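Local coordinates for ABC transporter binding protein AcbH (Actinoplanes, PDB 3OO8) that binds beta-D-galactopyranose as the extracellular solute receptor of a bacterial ABC transporter, at residues Pro141-Ser153 and Tyr271-Phe284. The protein carries 2 engineered substitutions. Sequence-based numbering, arbitrary orientation.
Sequences PWVVFYNKSVFQS and YSAKNLPDLDFFVF
Phe281 turns one ring face to Val143, whose CG2 sits 3.8 Å from the ring centroid in a CH-pi contact. The Phe281 edge is directed at the face of Phe145 in an offset edge-to-face pair, planes at 62°. On the other side of the sheet, Val144 CB stands over one face of Phe282, whose edge meets Phe151 CZ. The Tyr146 ring has Phe151 over one face and a water in plane at its edge; this water links Tyr146 OH to Phe281 O. Phe282 CG stands between its backbone N and carbonyl carbon (chi1 57°), which swings the ring back over Val144.

Strand 134-147, which carries the galactose-binding residue Trp142, meets strand 279-282 antiparallel in the mixed sheet of this class 2 solute-binding protein. Val144 pairs with Phe282 and Tyr146 with Asp280, each through two backbone bonds. Lys148 N then bonds to Asp278 O at 2.8 Å. Both carboxylate oxygens of Asp278 grip Ser149 on their syn sides: OD1 takes Ser149 N at 2.7 Å, OD2 takes Ser149 OG at 2.6 Å. With an alanine in place of Asp278, Ser149 N and OG would probably lose these acceptors and the hydroxyl would be set free to turn.

Aromatic rings and valines thus dominate both faces; polar groups gather at the N-terminal end of helix 148-154, where the Asp278 carboxylate probably interacts favourably with the helix dipole.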
loop_
_atom_site.group_PDB
_atom_site.type_symbol
_atom_site.label_atom_id
_atom_site.label_comp_id
_atom_site.label_asym_id
_atom_site.label_seq_id
_atom_site.Cartn_x
_atom_site.Cartn_y
_atom_site.Cartn_z
ATOM N N PRO A 141 -4.366 -3.001 3.908
ATOM C CA PRO A 141 -3.141 -3.601 4.449
ATOM C C PRO A 141 -2.562 -4.787 3.689
ATOM O O PRO A 141 -3.280 -5.507 2.993
ATOM C CB PRO A 141 -3.608 -4.082 5.824
ATOM C CG PRO A 141 -5.045 -4.573 5.518
ATOM C CD PRO A 141 -5.592 -3.548 4.534
ATOM N N TRP A 142 -1.247 -4.944 3.837
ATOM C CA TRP A 142 -0.506 -6.133 3.379
ATOM C C TRP A 142 -0.158 -6.893 4.653
ATOM O O TRP A 142 0.700 -6.474 5.421
ATOM C CB TRP A 142 0.766 -5.721 2.632
ATOM C CG TRP A 142 0.522 -5.499 1.175
ATOM C CD1 TRP A 142 -0.220 -4.493 0.582
ATOM C CD2 TRP A 142 1.005 -6.325 0.116
ATOM N NE1 TRP A 142 -0.201 -4.646 -0.797
ATOM C CE2 TRP A 142 0.507 -5.785 -1.094
ATOM C CE3 TRP A 142 1.812 -7.471 0.078
ATOM C CZ2 TRP A 142 0.833 -6.333 -2.341
ATOM C CZ3 TRP A 142 2.104 -8.041 -1.181
ATOM C CH2 TRP A 142 1.603 -7.475 -2.347
ATOM N N VAL A 143 -0.798 -8.058 4.830
ATOM C CA VAL A 143 -0.766 -8.784 6.100
ATOM C C VAL A 143 -0.893 -10.282 5.777
ATOM O O VAL A 143 -1.041 -10.643 4.624
ATOM C CB VAL A 143 -1.981 -8.360 7.021
ATOM C CG1 VAL A 143 -1.731 -6.971 7.630
ATOM C CG2 VAL A 143 -3.278 -8.282 6.237
ATOM N N VAL A 144 -0.769 -11.134 6.798
ATOM C CA VAL A 144 -0.775 -12.606 6.601
ATOM C C VAL A 144 -2.177 -13.134 6.908
ATOM O O VAL A 144 -2.672 -13.057 8.044
ATOM C CB VAL A 144 0.190 -13.299 7.614
ATOM C CG1 VAL A 144 0.219 -14.792 7.302
ATOM C CG2 VAL A 144 1.615 -12.719 7.594
ATOM N N PHE A 145 -2.802 -13.729 5.897
ATOM C CA PHE A 145 -4.176 -14.249 6.023
ATOM C C PHE A 145 -4.149 -15.718 6.370
ATOM O O PHE A 145 -3.181 -16.384 6.066
ATOM C CB PHE A 145 -4.904 -14.050 4.692
ATOM C CG PHE A 145 -5.201 -12.612 4.428
ATOM C CD1 PHE A 145 -6.393 -12.039 4.880
ATOM C CD2 PHE A 145 -4.305 -11.851 3.692
ATOM C CE1 PHE A 145 -6.671 -10.688 4.692
ATOM C CE2 PHE A 145 -4.567 -10.474 3.467
ATOM C CZ PHE A 145 -5.756 -9.904 3.965
ATOM N N TYR A 146 -5.182 -16.141 7.091
ATOM C CA TYR A 146 -5.328 -17.559 7.478
ATOM C C TYR A 146 -6.804 -17.845 7.698
ATOM O O TYR A 146 -7.634 -16.952 7.698
ATOM C CB TYR A 146 -4.557 -17.831 8.762
ATOM C CG TYR A 146 -5.076 -17.118 9.989
ATOM C CD1 TYR A 146 -5.893 -17.770 10.900
ATOM C CD2 TYR A 146 -4.758 -15.778 10.229
ATOM C CE1 TYR A 146 -6.360 -17.118 12.033
ATOM C CE2 TYR A 146 -5.220 -15.109 11.360
ATOM C CZ TYR A 146 -6.024 -15.793 12.268
ATOM O OH TYR A 146 -6.494 -15.178 13.406
ATOM N N ASN A 147 -7.142 -19.130 7.835
ATOM C CA ASN A 147 -8.527 -19.516 8.131
ATOM C C ASN A 147 -8.674 -19.798 9.642
ATOM O O ASN A 147 -7.950 -20.638 10.203
ATOM C CB ASN A 147 -8.818 -20.821 7.372
ATOM C CG ASN A 147 -8.795 -20.628 5.876
ATOM O OD1 ASN A 147 -8.029 -21.276 5.157
ATOM N ND2 ASN A 147 -9.613 -19.725 5.403
ATOM N N LYS A 148 -9.623 -19.122 10.281
ATOM C CA LYS A 148 -9.801 -19.237 11.738
ATOM C C LYS A 148 -10.123 -20.662 12.165
ATOM O O LYS A 148 -9.558 -21.167 13.145
ATOM C CB LYS A 148 -10.914 -18.321 12.215
ATOM C CG LYS A 148 -10.494 -16.855 12.213
ATOM C CD LYS A 148 -11.659 -15.943 12.596
ATOM C CE LYS A 148 -12.702 -15.892 11.530
ATOM N NZ LYS A 148 -13.693 -14.805 11.829
ATOM N N SER A 149 -11.035 -21.283 11.422
ATOM C CA SER A 149 -11.412 -22.668 11.721
ATOM C C SER A 149 -10.228 -23.646 11.721
ATOM O O SER A 149 -10.189 -24.603 12.521
ATOM C CB SER A 149 -12.521 -23.123 10.767
ATOM O OG SER A 149 -12.023 -23.318 9.450
ATOM N N VAL A 150 -9.255 -23.419 10.835
ATOM C CA VAL A 150 -8.079 -24.277 10.760
ATOM C C VAL A 150 -7.168 -24.058 11.969
ATOM O O VAL A 150 -6.710 -25.008 12.614
ATOM C CB VAL A 150 -7.293 -24.053 9.443
ATOM C CG1 VAL A 150 -5.949 -24.810 9.432
ATOM C CG2 VAL A 150 -8.146 -24.364 8.216
ATOM N N PHE A 151 -6.886 -22.792 12.286
ATOM C CA PHE A 151 -6.068 -22.514 13.440
ATOM C C PHE A 151 -6.742 -23.070 14.709
ATOM O O PHE A 151 -6.073 -23.639 15.566
ATOM C CB PHE A 151 -5.846 -20.989 13.560
ATOM C CG PHE A 151 -4.651 -20.480 12.801
ATOM C CD1 PHE A 151 -4.458 -20.794 11.469
ATOM C CD2 PHE A 151 -3.726 -19.642 13.430
ATOM C CE1 PHE A 151 -3.339 -20.336 10.782
ATOM C CE2 PHE A 151 -2.585 -19.175 12.746
ATOM C CZ PHE A 151 -2.411 -19.496 11.419
ATOM N N GLN A 152 -8.055 -22.896 14.820
ATOM C CA GLN A 152 -8.820 -23.436 15.957
ATOM C C GLN A 152 -8.734 -24.969 16.043
ATOM O O GLN A 152 -8.472 -25.523 17.109
ATOM C CB GLN A 152 -10.285 -22.973 15.871
ATOM C CG GLN A 152 -10.440 -21.486 16.254
ATOM C CD GLN A 152 -11.716 -20.812 15.731
ATOM O OE1 GLN A 152 -12.585 -21.449 15.130
ATOM N NE2 GLN A 152 -11.820 -19.503 15.953
ATOM N N SER A 153 -8.906 -25.635 14.912
ATOM C CA SER A 153 -8.925 -27.102 14.862
ATOM C C SER A 153 -7.552 -27.743 15.109
ATOM O O SER A 153 -7.437 -28.770 15.807
ATOM C CB SER A 153 -9.467 -27.538 13.502
ATOM O OG SER A 153 -9.636 -28.937 13.446
ATOM N N TYR A 271 -11.877 -14.479 -1.961
ATOM C CA TYR A 271 -12.663 -15.486 -1.234
ATOM C C TYR A 271 -14.125 -15.443 -1.683
ATOM O O TYR A 271 -14.670 -14.387 -2.017
ATOM C CB TYR A 271 -12.603 -15.263 0.283
ATOM C CG TYR A 271 -11.591 -16.113 1.015
ATOM C CD1 TYR A 271 -10.279 -16.238 0.555
ATOM C CD2 TYR A 271 -11.948 -16.797 2.164
ATOM C CE1 TYR A 271 -9.359 -17.043 1.212
ATOM C CE2 TYR A 271 -11.035 -17.587 2.842
ATOM C CZ TYR A 271 -9.744 -17.693 2.380
ATOM O OH TYR A 271 -8.836 -18.472 3.042
ATOM N N SER A 272 -14.759 -16.613 -1.682
ATOM C CA SER A 272 -16.200 -16.666 -1.901
ATOM C C SER A 272 -16.921 -16.041 -0.692
ATOM O O SER A 272 -16.394 -16.031 0.418
ATOM C CB SER A 272 -16.615 -18.128 -2.043
ATOM O OG SER A 272 -16.694 -18.755 -0.770
ATOM N N ALA A 273 -18.133 -15.529 -0.897
ATOM C CA ALA A 273 -18.936 -14.981 0.194
ATOM C C ALA A 273 -19.163 -15.997 1.323
ATOM O O ALA A 273 -19.187 -15.623 2.491
ATOM C CB ALA A 273 -20.268 -14.415 -0.327
ATOM N N LYS A 274 -19.309 -17.282 0.977
ATOM C CA LYS A 274 -19.509 -18.333 1.976
ATOM C C LYS A 274 -18.276 -18.612 2.846
ATOM O O LYS A 274 -18.408 -19.069 3.987
ATOM C CB LYS A 274 -19.944 -19.650 1.305
ATOM C CG LYS A 274 -21.428 -19.732 0.953
ATOM C CD LYS A 274 -22.279 -20.030 2.195
ATOM C CE LYS A 274 -23.770 -19.985 1.844
ATOM N NZ LYS A 274 -24.046 -20.698 0.549
ATOM N N ASN A 275 -17.078 -18.374 2.309
ATOM C CA ASN A 275 -15.856 -18.673 3.064
ATOM C C ASN A 275 -15.257 -17.461 3.782
ATOM O O ASN A 275 -14.471 -17.624 4.726
ATOM C CB ASN A 275 -14.792 -19.331 2.174
ATOM C CG ASN A 275 -15.196 -20.722 1.701
ATOM O OD1 ASN A 275 -15.748 -21.511 2.469
ATOM N ND2 ASN A 275 -14.907 -21.029 0.441
ATOM N N LEU A 276 -15.649 -16.269 3.343
ATOM C CA LEU A 276 -15.130 -15.017 3.918
ATOM C C LEU A 276 -15.270 -14.925 5.433
ATOM O O LEU A 276 -14.392 -14.404 6.113
ATOM C CB LEU A 276 -15.755 -13.813 3.233
ATOM C CG LEU A 276 -15.240 -12.439 3.662
ATOM C CD1 LEU A 276 -13.768 -12.336 3.247
ATOM C CD2 LEU A 276 -16.059 -11.371 2.978
ATOM N N PRO A 277 -16.374 -15.438 5.996
ATOM C CA PRO A 277 -16.488 -15.414 7.449
ATOM C C PRO A 277 -15.341 -16.109 8.200
ATOM O O PRO A 277 -15.071 -15.769 9.345
ATOM C CB PRO A 277 -17.792 -16.186 7.684
ATOM C CG PRO A 277 -18.610 -15.819 6.501
ATOM C CD PRO A 277 -17.629 -15.893 5.356
ATOM N N ASP A 278 -14.674 -17.071 7.571
ATOM C CA ASP A 278 -13.594 -17.810 8.218
ATOM C C ASP A 278 -12.236 -17.116 8.034
ATOM O O ASP A 278 -11.246 -17.529 8.614
ATOM C CB ASP A 278 -13.550 -19.234 7.624
ATOM C CG ASP A 278 -12.809 -20.255 8.504
ATOM O OD1 ASP A 278 -12.786 -20.114 9.747
ATOM O OD2 ASP A 278 -12.263 -21.240 7.943
ATOM N N LEU A 279 -12.192 -16.074 7.223
ATOM C CA LEU A 279 -10.917 -15.414 6.926
ATOM C C LEU A 279 -10.522 -14.406 8.015
ATOM O O LEU A 279 -11.360 -13.624 8.471
ATOM C CB LEU A 279 -11.026 -14.697 5.575
ATOM C CG LEU A 279 -9.703 -14.119 5.052
ATOM C CD1 LEU A 279 -8.687 -15.225 4.872
ATOM C CD2 LEU A 279 -9.953 -13.419 3.745
ATOM N N ASP A 280 -9.264 -14.450 8.451
ATOM C CA ASP A 280 -8.743 -13.461 9.386
ATOM C C ASP A 280 -7.307 -13.180 8.951
ATOM O O ASP A 280 -6.804 -13.734 7.947
ATOM C CB ASP A 280 -8.777 -14.030 10.816
ATOM C CG ASP A 280 -8.863 -12.967 11.899
ATOM O OD1 ASP A 280 -8.485 -11.800 11.690
ATOM O OD2 ASP A 280 -9.321 -13.319 13.017
ATOM N N PHE A 281 -6.636 -12.302 9.682
ATOM C CA PHE A 281 -5.226 -12.059 9.377
ATOM C C PHE A 281 -4.471 -11.638 10.598
ATOM O O PHE A 281 -5.064 -11.313 11.634
ATOM C CB PHE A 281 -5.031 -10.987 8.295
ATOM C CG PHE A 281 -5.506 -9.599 8.689
ATOM C CD1 PHE A 281 -4.657 -8.733 9.367
ATOM C CD2 PHE A 281 -6.758 -9.133 8.270
ATOM C CE1 PHE A 281 -5.060 -7.437 9.696
ATOM C CE2 PHE A 281 -7.165 -7.843 8.580
ATOM C CZ PHE A 281 -6.339 -6.993 9.290
ATOM N N PHE A 282 -3.151 -11.761 10.508
ATOM C CA PHE A 282 -2.271 -11.180 11.517
ATOM C C PHE A 282 -1.179 -10.387 10.817
ATOM O O PHE A 282 -0.876 -10.639 9.658
ATOM C CB PHE A 282 -1.724 -12.219 12.519
ATOM C CG PHE A 282 -0.962 -13.384 11.885
ATOM C CD1 PHE A 282 0.380 -13.230 11.546
ATOM C CD2 PHE A 282 -1.576 -14.603 11.655
ATOM C CE1 PHE A 282 1.099 -14.250 10.996
ATOM C CE2 PHE A 282 -0.856 -15.633 11.081
ATOM C CZ PHE A 282 0.491 -15.458 10.756
ATOM N N VAL A 283 -0.631 -9.363 11.485
ATOM C CA VAL A 283 0.471 -8.644 10.860
ATOM C C VAL A 283 1.733 -9.500 10.793
ATOM O O VAL A 283 1.964 -10.393 11.621
ATOM C CB VAL A 283 0.733 -7.273 11.549
ATOM C CG1 VAL A 283 -0.568 -6.516 11.606
ATOM C CG2 VAL A 283 1.308 -7.419 12.967
ATOM N N PHE A 284 2.572 -9.224 9.801
ATOM C CA PHE A 284 3.797 -10.009 9.695
ATOM C C PHE A 284 4.563 -9.948 11.016
ATOM O O PHE A 284 4.695 -8.855 11.608
ATOM C CB PHE A 284 4.655 -9.478 8.556
ATOM C CG PHE A 284 5.700 -10.465 8.071
ATOM C CD1 PHE A 284 5.404 -11.304 6.997
ATOM C CD2 PHE A 284 6.960 -10.534 8.657
ATOM C CE1 PHE A 284 6.340 -12.213 6.497
ATOM C CE2 PHE A 284 7.919 -11.431 8.167
ATOM C CZ PHE A 284 7.602 -12.285 7.105
HETATM O O HOH W 1 1.929 -7.035 7.999
HETATM O O HOH W 2 -5.580 -12.645 14.037
#